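Local coordinates for proton-dependent oligopeptide transporter family protein (Xanthomonas campestris, PDB 6EI3) that probably couples the inward movement of protons to the uptake of small peptides across the bacterial membrane, and is captured here in an auto-inhibited state, at residues A[379-384]-A[474-479]; A[5-10]-A[184-189]; A[266-271]-A[288-293]. One frame throughout, in Å; residues are numbered along the deposited sequence. Where two conformers were deposited one is given.

Interaction 1 (A[379-384]-A[474-479]); sequences IAVGAI and FLMFFF. With 78M ((2S)-2,3-dihydroxypropyl(7Z)-pentadec-7-enoate), chain F.
G382 and F477 meet in a CH-pi contact, the glycine CA lying over one face of the phenyl ring, 4.1 Å from its centroid and displaced toward the rim. The ring is brought across by the first torsion of F477, which sets CG beside its own backbone N (chi1 -71°). As G382 carries no side chain, the ring can press on bare helix backbone, with F477 CZ 3.5 Å from G382 C.

The side chains otherwise meet by apolar contact. I379 crosses F477 at about a right angle, its CD1 4.2 Å from F477 CD1. M476, extended beyond CG, runs across V381 in the same manner and brings SD to 3.7 Å from V381 CG1. The sulfur also lies near V381 O, which is hydrogen-bonded to Q316. M476 CB rests on G382 CA, where G382 CA and M476 CA approach to 5.0 Å.

A383 and A380 point their methyls away from 474-479, where they touch a monoacylglycerol, A383 CB lying 3.8 Å from its C4.

With segment axes 8.2 Å apart at 164°, helices 363-389 and 471-495 form a nearly antiparallel, glycine-mediated transmembrane pair, of the kind that builds the helical bundles of the major facilitator superfamily.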
loop_
_atom_site.group_PDB
_atom_site.type_symbol
_atom_site.label_atom_id
_atom_site.label_comp_id
_atom_site.label_asym_id
_atom_site.label_seq_id
_atom_site.Cartn_x
_atom_site.Cartn_y
_atom_site.Cartn_z
ATOM N N ILE A 379 -8.988 13.733 12.873
ATOM C CA ILE A 379 -9.514 14.832 13.705
ATOM C C ILE A 379 -9.087 14.516 15.168
ATOM O O ILE A 379 -8.596 15.403 15.867
ATOM C CB ILE A 379 -11.056 15.070 13.579
ATOM C CG1 ILE A 379 -11.467 15.627 12.181
ATOM C CG2 ILE A 379 -11.602 15.969 14.739
ATOM C CD1 ILE A 379 -10.954 17.097 11.828
ATOM N N ALA A 380 -9.239 13.241 15.591
ATOM C CA ALA A 380 -8.845 12.752 16.908
ATOM C C ALA A 380 -7.326 12.890 17.132
ATOM O O ALA A 380 -6.945 13.397 18.182
ATOM C CB ALA A 380 -9.279 11.311 17.089
ATOM N N VAL A 381 -6.467 12.498 16.142
ATOM C CA VAL A 381 -4.989 12.645 16.249
ATOM C C VAL A 381 -4.587 14.119 16.434
ATOM O O VAL A 381 -3.686 14.417 17.227
ATOM C CB VAL A 381 -4.168 12.000 15.086
ATOM C CG1 VAL A 381 -2.660 12.060 15.365
ATOM C CG2 VAL A 381 -4.567 10.557 14.886
ATOM N N GLY A 382 -5.226 14.999 15.667
ATOM C CA GLY A 382 -4.968 16.431 15.709
ATOM C C GLY A 382 -5.381 17.051 17.032
ATOM O O GLY A 382 -4.639 17.866 17.592
ATOM N N ALA A 383 -6.562 16.640 17.551
ATOM C CA ALA A 383 -7.101 17.113 18.834
ATOM C C ALA A 383 -6.191 16.659 19.991
ATOM O O ALA A 383 -5.969 17.413 20.936
ATOM C CB ALA A 383 -8.526 16.606 19.024
ATOM N N ILE A 384 -5.600 15.459 19.868
ATOM C CA ILE A 384 -4.650 14.956 20.850
ATOM C C ILE A 384 -3.388 15.835 20.806
ATOM O O ILE A 384 -2.904 16.271 21.858
ATOM C CB ILE A 384 -4.360 13.461 20.628
ATOM C CG1 ILE A 384 -5.552 12.606 21.117
ATOM C CG2 ILE A 384 -3.037 13.045 21.305
ATOM C CD1 ILE A 384 -5.671 11.242 20.386
ATOM N N PHE A 474 -0.977 21.096 12.518
ATOM C CA PHE A 474 -1.444 21.630 11.237
ATOM C C PHE A 474 -1.575 20.484 10.204
ATOM O O PHE A 474 -2.600 20.380 9.542
ATOM C CB PHE A 474 -0.478 22.705 10.717
ATOM C CG PHE A 474 -0.882 23.305 9.389
ATOM C CD1 PHE A 474 -1.744 24.394 9.333
ATOM C CD2 PHE A 474 -0.414 22.768 8.190
ATOM C CE1 PHE A 474 -2.128 24.937 8.104
ATOM C CE2 PHE A 474 -0.800 23.310 6.963
ATOM C CZ PHE A 474 -1.660 24.386 6.929
ATOM N N LEU A 475 -0.521 19.662 10.055
ATOM C CA LEU A 475 -0.463 18.527 9.135
ATOM C C LEU A 475 -1.542 17.495 9.430
ATOM O O LEU A 475 -2.132 16.968 8.499
ATOM C CB LEU A 475 0.929 17.866 9.143
ATOM C CG LEU A 475 2.018 18.548 8.312
ATOM C CD1 LEU A 475 3.403 17.979 8.674
ATOM C CD2 LEU A 475 1.765 18.382 6.807
ATOM N N MET A 476 -1.828 17.242 10.722
ATOM C CA MET A 476 -2.863 16.292 11.126
ATOM C C MET A 476 -4.242 16.751 10.666
ATOM O O MET A 476 -4.959 15.978 10.025
ATOM C CB MET A 476 -2.812 16.006 12.626
ATOM C CG MET A 476 -1.595 15.216 13.022
ATOM S SD MET A 476 -1.215 15.458 14.757
ATOM C CE MET A 476 0.319 14.493 14.865
ATOM N N PHE A 477 -4.558 18.032 10.886
ATOM C CA PHE A 477 -5.829 18.635 10.442
ATOM C C PHE A 477 -5.917 18.725 8.929
ATOM O O PHE A 477 -6.985 18.499 8.376
ATOM C CB PHE A 477 -6.069 19.990 11.119
ATOM C CG PHE A 477 -6.399 19.832 12.588
ATOM C CD1 PHE A 477 -7.376 18.930 13.009
ATOM C CD2 PHE A 477 -5.759 20.606 13.546
ATOM C CE1 PHE A 477 -7.692 18.794 14.357
ATOM C CE2 PHE A 477 -6.062 20.454 14.901
ATOM C CZ PHE A 477 -7.022 19.543 15.299
ATOM N N PHE A 478 -4.781 18.969 8.263
ATOM C CA PHE A 478 -4.699 18.974 6.801
ATOM C C PHE A 478 -5.084 17.584 6.244
ATOM O O PHE A 478 -5.891 17.506 5.320
ATOM C CB PHE A 478 -3.289 19.367 6.318
ATOM C CG PHE A 478 -3.104 19.115 4.837
ATOM C CD1 PHE A 478 -3.625 19.996 3.894
ATOM C CD2 PHE A 478 -2.441 17.976 4.385
ATOM C CE1 PHE A 478 -3.485 19.741 2.523
ATOM C CE2 PHE A 478 -2.287 17.730 3.016
ATOM C CZ PHE A 478 -2.831 18.598 2.094
ATOM N N PHE A 479 -4.489 16.496 6.787
ATOM C CA PHE A 479 -4.815 15.157 6.300
ATOM C C PHE A 479 -6.272 14.775 6.544
ATOM O O PHE A 479 -6.862 14.163 5.654
ATOM C CB PHE A 479 -3.842 14.096 6.821
ATOM C CG PHE A 479 -2.548 14.183 6.039
ATOM C CD1 PHE A 479 -2.476 13.724 4.727
ATOM C CD2 PHE A 479 -1.393 14.697 6.625
ATOM C CE1 PHE A 479 -1.281 13.806 4.006
ATOM C CE2 PHE A 479 -0.193 14.761 5.910
ATOM C CZ PHE A 479 -0.148 14.327 4.603
HETATM O O21 78M F . -6.964 16.662 28.374
HETATM C C20 78M F . -7.220 16.850 26.989
HETATM C C18 78M F . -8.638 16.457 26.651
HETATM O O19 78M F . -8.848 15.066 26.906
HETATM C C17 78M F . -9.043 16.832 25.241
HETATM O O2 78M F . -8.494 15.886 24.290
HETATM C C1 78M F . -9.320 14.963 23.777
HETATM O O1 78M F . -10.386 14.674 24.259
HETATM C C2 78M F . -8.754 14.356 22.525
HETATM C C3 78M F . -9.616 13.240 21.938
HETATM C C4 78M F . -10.086 13.517 20.521
HETATM C C5 78M F . -11.503 14.053 20.395
HETATM C C6 78M F . -11.868 14.477 18.971
HETATM C C7 78M F . -12.995 13.693 18.380
HETATM C C8 78M F . -12.899 12.564 17.698
HETATM C C9 78M F . -14.027 11.775 17.103
HETATM C C10 78M F . -14.963 11.148 18.144
HETATM C C11 78M F . -16.351 10.808 17.617
HETATM C C12 78M F . -16.466 9.455 16.931
HETATM C C13 78M F . -17.756 9.273 16.152
HETATM C C15 78M F . -19.215 7.750 14.770
HETATM C C14 78M F . -17.931 7.888 15.557
#

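Interaction 2 (A[5-10]-A[184-189]); sequences PFIIGN and AVFWLG. With 78M ((2S)-2,3-dihydroxypropyl(7Z)-pentadec-7-enoate), chain B.
V185 turns CG1 anti to its own backbone N (chi1 165°), and this branch reaches the backbone of 5-10, lying 3.3 Å from F6 O. The same methyl rests 4.1 Å from G9 CA, so the F6-G9 turn of backbone forms its seat. F6 O is not left without a partner, since it accepts the helical hydrogen bond from N10 N. The carbonyl of V185 meets F6 in another way: V185 O lies at the edge of the phenyl ring, near its plane, 3.5 Å from F6 CD1.

F186 follows, with its CB 3.9 Å from N10 CB where the two helices are close. I7 starts out away from 184-189, yet in one of its two conformers it brings CD1 back to 3.6 Å from F186 CE1, the two side chains lying side by side and pointing the same way. The F186 ring also meets Y76 and Y193.

W187 faces away from 5-10. The indole lays one face on a monoacylglycerol, with W187 CG 3.6 Å from its C6, and R190 makes a cation-pi contact with the ring.

L188 returns to the interface through its CB, 3.9 Å from F6 CE1, while the rest of the side chain leads off. G189 then lies over F6: its CA is above the ring face, 3.7 Å from the centroid and 16° off the normal, a compact CH-pi contact made possible by the missing side chain.

The two segments exchange no hydrogen bonds, and their axes run nearly antiparallel (169°). Cohesion here therefore depends on shape: the valine methyl on the F6-G9 turn, G189 over the F6 ring and I7 beside F186. F186 O is bonded to G189 N and the Y193 hydroxyl.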
loop_
_atom_site.group_PDB
_atom_site.type_symbol
_atom_site.label_atom_id
_atom_site.label_comp_id
_atom_site.label_asym_id
_atom_site.label_seq_id
_atom_site.Cartn_x
_atom_site.Cartn_y
_atom_site.Cartn_z
ATOM N N PRO A 5 2.916 -26.516 3.238
ATOM C CA PRO A 5 3.558 -26.037 4.496
ATOM C C PRO A 5 4.798 -25.155 4.282
ATOM O O PRO A 5 5.038 -24.231 5.050
ATOM C CB PRO A 5 3.908 -27.339 5.230
ATOM C CG PRO A 5 2.922 -28.347 4.711
ATOM C CD PRO A 5 2.770 -27.991 3.254
ATOM N N PHE A 6 5.570 -25.423 3.221
ATOM C CA PHE A 6 6.769 -24.638 2.880
ATOM C C PHE A 6 6.383 -23.215 2.490
ATOM O O PHE A 6 7.106 -22.288 2.823
ATOM C CB PHE A 6 7.573 -25.313 1.759
ATOM C CG PHE A 6 8.096 -26.682 2.139
ATOM C CD1 PHE A 6 9.290 -26.818 2.837
ATOM C CD2 PHE A 6 7.392 -27.832 1.803
ATOM C CE1 PHE A 6 9.767 -28.085 3.201
ATOM C CE2 PHE A 6 7.866 -29.094 2.165
ATOM C CZ PHE A 6 9.054 -29.212 2.860
ATOM N N ILE A 7 5.212 -23.060 1.820
ATOM C CA ILE A 7 4.641 -21.770 1.396
ATOM C C ILE A 7 4.132 -21.021 2.628
ATOM O O ILE A 7 4.353 -19.818 2.752
ATOM C CB ILE A 7 3.495 -22.009 0.352
ATOM C CG1 ILE A 7 4.009 -22.742 -0.932
ATOM C CG2 ILE A 7 2.714 -20.719 0.011
ATOM C CD1 ILE A 7 5.033 -22.047 -1.776
ATOM N N ILE A 8 3.438 -21.749 3.551
ATOM C CA ILE A 8 2.886 -21.152 4.789
ATOM C C ILE A 8 4.062 -20.640 5.660
ATOM O O ILE A 8 4.017 -19.499 6.119
ATOM C CB ILE A 8 1.945 -22.158 5.546
ATOM C CG1 ILE A 8 0.584 -22.299 4.816
ATOM C CG2 ILE A 8 1.732 -21.749 7.023
ATOM C CD1 ILE A 8 -0.284 -23.556 5.257
ATOM N N GLY A 9 5.097 -21.473 5.827
ATOM C CA GLY A 9 6.303 -21.138 6.586
ATOM C C GLY A 9 6.987 -19.887 6.055
ATOM O O GLY A 9 7.293 -18.967 6.806
ATOM N N ASN A 10 7.204 -19.840 4.739
ATOM C CA ASN A 10 7.819 -18.700 4.070
ATOM C C ASN A 10 6.962 -17.447 4.277
ATOM O O ASN A 10 7.512 -16.400 4.627
ATOM C CB ASN A 10 8.002 -19.007 2.579
ATOM C CG ASN A 10 8.400 -17.794 1.777
ATOM O OD1 ASN A 10 9.565 -17.369 1.752
ATOM N ND2 ASN A 10 7.415 -17.147 1.207
ATOM N N ALA A 184 15.050 -19.789 3.174
ATOM C CA ALA A 184 15.502 -21.172 3.315
ATOM C C ALA A 184 14.323 -22.144 3.257
ATOM O O ALA A 184 14.428 -23.176 2.595
ATOM C CB ALA A 184 16.280 -21.361 4.627
ATOM N N VAL A 185 13.220 -21.833 3.971
ATOM C CA VAL A 185 12.022 -22.675 4.008
ATOM C C VAL A 185 11.386 -22.772 2.602
ATOM O O VAL A 185 11.068 -23.875 2.154
ATOM C CB VAL A 185 11.026 -22.247 5.126
ATOM C CG1 VAL A 185 9.649 -22.871 4.914
ATOM C CG2 VAL A 185 11.568 -22.624 6.514
ATOM N N PHE A 186 11.284 -21.631 1.885
ATOM C CA PHE A 186 10.744 -21.626 0.524
ATOM C C PHE A 186 11.582 -22.578 -0.357
ATOM O O PHE A 186 11.028 -23.474 -0.976
ATOM C CB PHE A 186 10.677 -20.190 -0.063
ATOM C CG PHE A 186 9.972 -20.107 -1.408
ATOM C CD1 PHE A 186 8.577 -20.119 -1.487
ATOM C CD2 PHE A 186 10.700 -19.999 -2.589
ATOM C CE1 PHE A 186 7.926 -20.058 -2.733
ATOM C CE2 PHE A 186 10.050 -19.892 -3.824
ATOM C CZ PHE A 186 8.667 -19.930 -3.889
ATOM N N TRP A 187 12.922 -22.441 -0.307
ATOM C CA TRP A 187 13.889 -23.264 -1.049
ATOM C C TRP A 187 13.800 -24.767 -0.688
ATOM O O TRP A 187 13.940 -25.620 -1.565
ATOM C CB TRP A 187 15.308 -22.696 -0.826
ATOM C CG TRP A 187 16.417 -23.495 -1.440
ATOM C CD1 TRP A 187 16.901 -23.394 -2.714
ATOM C CD2 TRP A 187 17.212 -24.490 -0.782
ATOM N NE1 TRP A 187 17.924 -24.299 -2.901
ATOM C CE2 TRP A 187 18.127 -24.994 -1.734
ATOM C CE3 TRP A 187 17.209 -25.040 0.514
ATOM C CZ2 TRP A 187 19.054 -26.002 -1.425
ATOM C CZ3 TRP A 187 18.133 -26.032 0.822
ATOM C CH2 TRP A 187 19.035 -26.510 -0.143
ATOM N N LEU A 188 13.514 -25.093 0.580
ATOM C CA LEU A 188 13.381 -26.490 1.020
ATOM C C LEU A 188 12.208 -27.245 0.357
ATOM O O LEU A 188 12.257 -28.456 0.257
ATOM C CB LEU A 188 13.312 -26.581 2.562
ATOM C CG LEU A 188 14.672 -26.493 3.288
ATOM C CD1 LEU A 188 14.503 -26.066 4.725
ATOM C CD2 LEU A 188 15.414 -27.826 3.248
ATOM N N GLY A 189 11.187 -26.538 -0.115
ATOM C CA GLY A 189 10.097 -27.203 -0.815
ATOM C C GLY A 189 10.238 -27.213 -2.331
ATOM O O GLY A 189 9.302 -27.646 -3.002
HETATM O O21 78M B . 15.158 -21.402 -9.747
HETATM C C20 78M B . 16.396 -21.113 -10.378
HETATM C C18 78M B . 17.295 -20.311 -9.465
HETATM O O19 78M B . 18.350 -19.716 -10.230
HETATM C C17 78M B . 17.875 -21.149 -8.353
HETATM O O2 78M B . 18.542 -20.218 -7.468
HETATM C C1 78M B . 18.981 -20.684 -6.293
HETATM O O1 78M B . 18.768 -21.799 -5.889
HETATM C C2 78M B . 19.784 -19.640 -5.565
HETATM C C3 78M B . 20.185 -20.003 -4.135
HETATM C C4 78M B . 19.023 -19.989 -3.148
HETATM C C5 78M B . 19.442 -20.150 -1.697
HETATM C C6 78M B . 18.292 -20.491 -0.756
HETATM C C7 78M B . 18.607 -20.270 0.695
HETATM C C8 78M B . 19.207 -21.095 1.549
HETATM C C9 78M B . 19.754 -22.475 1.295
HETATM C C10 78M B . 20.314 -23.137 2.560
HETATM C C11 78M B . 19.257 -23.752 3.470
HETATM C C12 78M B . 19.703 -23.962 4.910
HETATM C C13 78M B . 18.710 -24.753 5.759
HETATM C C15 78M B . 18.291 -23.475 7.945
HETATM C C14 78M B . 18.941 -24.678 7.267
#

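Interaction 3 (A[266-271]-A[288-293]); sequences GTWWQL and ALLRVL. With 78M ((2S)-2,3-dihydroxypropyl(7Z)-pentadec-7-enoate), chain O.
The contact joins helix 248-270, which probably belongs to the helical hairpin inserted between the two six-helix bundles in bacterial peptide transporters of this family, to helix 281-306, and W268 and L290 are its main partners. The first torsion of W268 sets the indole anti to its backbone N (chi1 -179°), which carries it toward 288-293. There it slides past L290, running in the opposite direction, with W268 CE3 3.9 Å from L290 CB and L290 CD1 in plane at the indole edge. That methyl also serves T267 and L271, lying 4.1 Å from T267 CG2 and a looser 4.5 Å from L271 CD2. The hydroxyl of T267 takes no part, being hydrogen-bonded to I263 O.

R291 passes the far rim of the indole, its NE at the edge near the ring plane, 4.0 Å from W268 CH2. The guanidinium and indole planes are 81° apart; the cation-pi partner of W268 is R287. One indole face is taken up by a monoacylglycerol, whose C17 lies 3.5 Å from W268 CD2, and R291 CG touches the same glycerol end.

With segment axes 10.8 Å apart, the helices meet through side chains rather than backbones. The long side chains of W268 and L290 together span the gap, the indole turning its rim to L290 and R291 and a face to the lipid, which adds a third surface to the joint.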
loop_
_atom_site.group_PDB
_atom_site.type_symbol
_atom_site.label_atom_id
_atom_site.label_comp_id
_atom_site.label_asym_id
_atom_site.label_seq_id
_atom_site.Cartn_x
_atom_site.Cartn_y
_atom_site.Cartn_z
ATOM N N GLY A 266 -6.430 8.867 -22.151
ATOM C CA GLY A 266 -6.237 8.809 -23.595
ATOM C C GLY A 266 -6.875 7.571 -24.185
ATOM O O GLY A 266 -7.429 7.627 -25.287
ATOM N N THR A 267 -6.812 6.443 -23.434
ATOM C CA THR A 267 -7.413 5.160 -23.809
ATOM C C THR A 267 -8.932 5.281 -23.715
ATOM O O THR A 267 -9.626 4.778 -24.592
ATOM C CB THR A 267 -6.843 4.019 -22.958
ATOM O OG1 THR A 267 -5.430 3.964 -23.160
ATOM C CG2 THR A 267 -7.464 2.657 -23.287
ATOM N N TRP A 268 -9.436 5.976 -22.668
ATOM C CA TRP A 268 -10.863 6.235 -22.440
ATOM C C TRP A 268 -11.478 6.982 -23.634
ATOM O O TRP A 268 -12.606 6.683 -24.026
ATOM C CB TRP A 268 -11.074 7.032 -21.132
ATOM C CG TRP A 268 -12.519 7.312 -20.831
ATOM C CD1 TRP A 268 -13.224 8.434 -21.155
ATOM C CD2 TRP A 268 -13.452 6.418 -20.206
ATOM N NE1 TRP A 268 -14.537 8.297 -20.770
ATOM C CE2 TRP A 268 -14.703 7.074 -20.173
ATOM C CE3 TRP A 268 -13.346 5.135 -19.642
ATOM C CZ2 TRP A 268 -15.843 6.487 -19.609
ATOM C CZ3 TRP A 268 -14.472 4.564 -19.063
ATOM C CH2 TRP A 268 -15.710 5.223 -19.080
ATOM N N TRP A 269 -10.730 7.943 -24.200
ATOM C CA TRP A 269 -11.123 8.776 -25.340
ATOM C C TRP A 269 -11.391 7.967 -26.613
ATOM O O TRP A 269 -12.359 8.252 -27.319
ATOM C CB TRP A 269 -10.005 9.788 -25.650
ATOM C CG TRP A 269 -10.184 11.164 -25.085
ATOM C CD1 TRP A 269 -9.845 11.584 -23.833
ATOM C CD2 TRP A 269 -10.603 12.330 -25.801
ATOM N NE1 TRP A 269 -10.068 12.936 -23.709
ATOM C CE2 TRP A 269 -10.536 13.420 -24.902
ATOM C CE3 TRP A 269 -11.067 12.560 -27.106
ATOM C CZ2 TRP A 269 -10.906 14.720 -25.270
ATOM C CZ3 TRP A 269 -11.434 13.847 -27.465
ATOM C CH2 TRP A 269 -11.355 14.908 -26.553
ATOM N N GLN A 270 -10.509 6.994 -26.921
ATOM C CA GLN A 270 -10.528 6.201 -28.153
ATOM C C GLN A 270 -10.808 4.705 -27.962
ATOM O O GLN A 270 -10.536 3.931 -28.879
ATOM C CB GLN A 270 -9.162 6.349 -28.859
ATOM C CG GLN A 270 -8.811 7.735 -29.361
ATOM C CD GLN A 270 -7.392 7.843 -29.892
ATOM O OE1 GLN A 270 -6.817 8.923 -29.907
ATOM N NE2 GLN A 270 -6.783 6.745 -30.339
ATOM N N LEU A 271 -11.331 4.285 -26.797
ATOM C CA LEU A 271 -11.585 2.869 -26.517
ATOM C C LEU A 271 -12.585 2.220 -27.488
ATOM O O LEU A 271 -12.430 1.038 -27.813
ATOM C CB LEU A 271 -11.995 2.651 -25.048
ATOM C CG LEU A 271 -12.181 1.215 -24.586
ATOM C CD1 LEU A 271 -10.926 0.369 -24.799
ATOM C CD2 LEU A 271 -12.610 1.176 -23.169
ATOM N N ALA A 288 -14.427 -1.156 -17.959
ATOM C CA ALA A 288 -14.678 -1.459 -16.557
ATOM C C ALA A 288 -13.401 -1.221 -15.727
ATOM O O ALA A 288 -13.479 -0.608 -14.659
ATOM C CB ALA A 288 -15.146 -2.899 -16.422
ATOM N N LEU A 289 -12.224 -1.652 -16.246
ATOM C CA LEU A 289 -10.913 -1.465 -15.604
ATOM C C LEU A 289 -10.581 0.021 -15.432
ATOM O O LEU A 289 -10.028 0.395 -14.402
ATOM C CB LEU A 289 -9.794 -2.143 -16.426
ATOM C CG LEU A 289 -9.036 -3.345 -15.836
ATOM C CD1 LEU A 289 -8.613 -3.125 -14.379
ATOM C CD2 LEU A 289 -9.802 -4.627 -16.013
ATOM N N LEU A 290 -10.902 0.861 -16.435
ATOM C CA LEU A 290 -10.655 2.304 -16.360
ATOM C C LEU A 290 -11.556 3.005 -15.343
ATOM O O LEU A 290 -11.109 3.932 -14.670
ATOM C CB LEU A 290 -10.712 2.984 -17.723
ATOM C CG LEU A 290 -9.630 2.572 -18.719
ATOM C CD1 LEU A 290 -9.949 3.107 -20.106
ATOM C CD2 LEU A 290 -8.205 2.997 -18.239
ATOM N N ARG A 291 -12.801 2.537 -15.199
ATOM C CA ARG A 291 -13.719 3.050 -14.182
ATOM C C ARG A 291 -13.179 2.709 -12.793
ATOM O O ARG A 291 -13.255 3.539 -11.894
ATOM C CB ARG A 291 -15.121 2.469 -14.372
ATOM C CG ARG A 291 -15.842 3.047 -15.567
ATOM C CD ARG A 291 -17.306 2.695 -15.482
ATOM N NE ARG A 291 -17.991 2.859 -16.762
ATOM C CZ ARG A 291 -18.259 1.862 -17.596
ATOM N NH1 ARG A 291 -17.893 0.618 -17.297
ATOM N NH2 ARG A 291 -18.904 2.096 -18.730
ATOM N N VAL A 292 -12.573 1.510 -12.644
ATOM C CA VAL A 292 -11.934 1.021 -11.409
ATOM C C VAL A 292 -10.738 1.897 -11.056
ATOM O O VAL A 292 -10.553 2.242 -9.884
ATOM C CB VAL A 292 -11.558 -0.487 -11.514
ATOM C CG1 VAL A 292 -10.425 -0.870 -10.555
ATOM C CG2 VAL A 292 -12.777 -1.362 -11.286
ATOM N N LEU A 293 -9.933 2.264 -12.066
ATOM C CA LEU A 293 -8.766 3.125 -11.908
ATOM C C LEU A 293 -9.174 4.474 -11.291
ATOM O O LEU A 293 -8.441 4.983 -10.438
ATOM C CB LEU A 293 -8.004 3.299 -13.252
ATOM C CG LEU A 293 -6.757 4.229 -13.265
ATOM C CD1 LEU A 293 -5.631 3.706 -12.371
ATOM C CD2 LEU A 293 -6.237 4.432 -14.686
HETATM O O21 78M O . -16.040 7.255 -15.258
HETATM C C20 78M O . -14.947 6.781 -16.029
HETATM C C18 78M O . -13.863 7.827 -16.141
HETATM O O19 78M O . -14.386 9.017 -16.736
HETATM C C17 78M O . -12.674 7.342 -16.933
HETATM O O2 78M O . -11.578 8.219 -16.581
HETATM C C1 78M O . -10.336 7.835 -16.900
HETATM O O1 78M O . -10.080 6.891 -17.603
HETATM C C2 78M O . -9.311 8.724 -16.259
HETATM C C3 78M O . -8.402 7.986 -15.285
HETATM C C4 78M O . -8.096 8.792 -14.030
HETATM C C5 78M O . -6.637 9.183 -13.859
HETATM C C6 78M O . -5.732 8.074 -13.309
HETATM C C7 78M O . -5.387 8.284 -11.870
HETATM C C8 78M O . -4.204 8.615 -11.379
HETATM C C9 78M O . -3.878 8.828 -9.928
HETATM C C10 78M O . -4.125 10.281 -9.510
HETATM C C11 78M O . -4.894 10.445 -8.210
HETATM C C12 78M O . -5.748 11.706 -8.172
HETATM C C13 78M O . -6.670 11.842 -6.967
HETATM C C15 78M O . -6.982 12.750 -4.644
HETATM C C14 78M O . -5.996 12.337 -5.701
#

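Overall arrangement
The three contacts compare two ways of joining helices in one membrane protein. Interactions 1 and 2 lie on opposite sides of the chain's centre, their own centres about 43 Å apart, and each packs two nearly antiparallel helices closely by setting aromatic rings against glycine. Interaction 1 is wholly buried, whereas interaction 2 is only partly so, with L188 exposed. Interaction 3 is largely buried, with W268 and R291 partly exposed, yet its helices stand farther apart and the side chains of W268 and L290 span the distance. All six helices differ. Lipid reaches both segments in interaction 3 and, through a further molecule, in interaction 1; in interaction 2 it lies on 184-189.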